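Local coordinates for chain length determinant protein (Shigella flexneri, PDB 4ZM5), which regulates the length of the O-antigen chains of lipopolysaccharide, probably as an oligomer anchored in the inner membrane, at residues B[227-230]-B[231-235]. The protein carries 1 engineered substitution. Numbering follows the deposited sequence.
Sequences YRYV and MKPTL
Tyr229 and Lys232 meet round a corner at Val230, where strand 228-229 gives way to a loop: Arg228 and Tyr229 are extended, Val230 makes the turn, and Met231 resumes an extended course. No hydrogen bond joins 227-230 to 231-235. Both Val230 and Met231 instead make backbone hydrogen bonds to Ile11 on strand 6-13, and the pairing continues from Arg228 to Thr13 and from Thr234 to Thr9. The corner places the Tyr229 ring against Lys232 and Pro233, which cross it at about a right angle. Lys232 CG lies over one ring face, 4.1 Å from the centroid and 20° off the normal, a CH-pi contact. Lys232 CG is 3.9 Å from Tyr229 CG. From there the lysine chain runs on extended, and Lys232 CE lies 4.1 Å from Tyr229 CD2. A chi1 of -80° sets the Tyr229 ring beside its backbone N, with the CD1-CE1 side toward Met231 O and Pro233 CD; both approach obliquely, Tyr229 CE1 standing 4.1 Å from Pro233 CD. Tyr227 CE2 lies 3.7 Å above the opposite face of the Tyr229 ring, offset toward the rim. Buried Met231 packs against Glu58 of a second subunit, and Val230 against Ala55 of that subunit. Val230 and Met231 opposite Ile11 form a classic beta bulge, just past strand 228-229, an outermost strand of the sheet within this chain, which runs antiparallel to strand 6-13.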
loop_
_atom_site.group_PDB
_atom_site.type_symbol
_atom_site.label_atom_id
_atom_site.label_comp_id
_atom_site.label_asym_id
_atom_site.label_seq_id
_atom_site.Cartn_x
_atom_site.Cartn_y
_atom_site.Cartn_z
ATOM N N TYR B 227 19.064 8.009 4.475
ATOM C CA TYR B 227 19.239 9.217 5.262
ATOM C C TYR B 227 19.670 10.387 4.384
ATOM O O TYR B 227 19.904 10.228 3.184
ATOM C CB TYR B 227 20.261 8.995 6.406
ATOM C CG TYR B 227 21.673 8.733 5.923
ATOM C CD1 TYR B 227 22.057 7.468 5.486
ATOM C CD2 TYR B 227 22.624 9.750 5.901
ATOM C CE1 TYR B 227 23.345 7.227 5.020
ATOM C CE2 TYR B 227 23.917 9.518 5.448
ATOM C CZ TYR B 227 24.275 8.249 5.012
ATOM O OH TYR B 227 25.545 7.997 4.557
ATOM N N ARG B 228 19.761 11.562 5.009
ATOM C CA ARG B 228 20.179 12.825 4.437
ATOM C C ARG B 228 21.027 13.502 5.488
ATOM O O ARG B 228 20.659 13.486 6.667
ATOM C CB ARG B 228 18.949 13.668 4.061
ATOM C CG ARG B 228 19.277 15.085 3.663
ATOM C CD ARG B 228 18.059 15.877 3.260
ATOM N NE ARG B 228 17.291 16.415 4.382
ATOM C CZ ARG B 228 17.614 17.496 5.091
ATOM N NH1 ARG B 228 18.759 18.136 4.860
ATOM N NH2 ARG B 228 16.805 17.939 6.036
ATOM N N TYR B 229 22.180 14.056 5.095
ATOM C CA TYR B 229 23.014 14.751 6.057
ATOM C C TYR B 229 22.493 16.137 6.288
ATOM O O TYR B 229 22.148 16.846 5.344
ATOM C CB TYR B 229 24.476 14.860 5.598
ATOM C CG TYR B 229 25.347 13.641 5.799
ATOM C CD1 TYR B 229 25.770 13.262 7.074
ATOM C CD2 TYR B 229 25.868 12.946 4.708
ATOM C CE1 TYR B 229 26.628 12.174 7.257
ATOM C CE2 TYR B 229 26.720 11.857 4.880
ATOM C CZ TYR B 229 27.104 11.481 6.153
ATOM O OH TYR B 229 27.963 10.429 6.295
ATOM N N VAL B 230 22.453 16.526 7.549
ATOM C CA VAL B 230 22.158 17.875 7.976
ATOM C C VAL B 230 23.545 18.515 8.119
ATOM O O VAL B 230 23.766 19.651 7.679
ATOM C CB VAL B 230 21.299 17.914 9.268
ATOM C CG1 VAL B 230 21.262 19.314 9.858
ATOM C CG2 VAL B 230 19.893 17.422 9.011
ATOM N N MET B 231 24.494 17.723 8.670
ATOM C CA MET B 231 25.887 18.067 8.900
ATOM C C MET B 231 26.752 16.809 8.760
ATOM O O MET B 231 26.524 15.826 9.471
ATOM C CB MET B 231 26.027 18.687 10.307
ATOM C CG MET B 231 27.369 19.296 10.591
ATOM S SD MET B 231 27.468 19.848 12.308
ATOM C CE MET B 231 27.549 18.282 13.132
ATOM N N LYS B 232 27.753 16.846 7.860
ATOM C CA LYS B 232 28.693 15.730 7.649
ATOM C C LYS B 232 29.677 15.629 8.845
ATOM O O LYS B 232 29.754 16.603 9.593
ATOM C CB LYS B 232 29.434 15.906 6.328
ATOM C CG LYS B 232 28.476 15.917 5.126
ATOM C CD LYS B 232 29.196 15.624 3.846
ATOM C CE LYS B 232 28.262 15.524 2.676
ATOM N NZ LYS B 232 28.959 14.995 1.471
ATOM N N PRO B 233 30.412 14.490 9.091
ATOM C CA PRO B 233 31.307 14.440 10.275
ATOM C C PRO B 233 32.276 15.623 10.346
ATOM O O PRO B 233 32.954 15.954 9.363
ATOM C CB PRO B 233 32.057 13.112 10.122
ATOM C CG PRO B 233 31.158 12.277 9.316
ATOM C CD PRO B 233 30.454 13.208 8.354
ATOM N N THR B 234 32.264 16.312 11.499
ATOM C CA THR B 234 33.108 17.479 11.733
ATOM C C THR B 234 34.548 17.099 12.002
ATOM O O THR B 234 34.833 15.989 12.448
ATOM C CB THR B 234 32.617 18.320 12.921
ATOM O OG1 THR B 234 32.647 17.551 14.124
ATOM C CG2 THR B 234 31.268 18.959 12.687
ATOM N N LEU B 235 35.446 18.055 11.753
ATOM C CA LEU B 235 36.845 17.982 12.094
ATOM C C LEU B 235 36.994 18.840 13.364
ATOM O O LEU B 235 36.898 20.072 13.255
ATOM C CB LEU B 235 37.728 18.481 10.924
ATOM C CG LEU B 235 39.241 18.377 11.113
ATOM C CD1 LEU B 235 39.704 16.941 11.049
ATOM C CD2 LEU B 235 39.953 19.174 10.065
#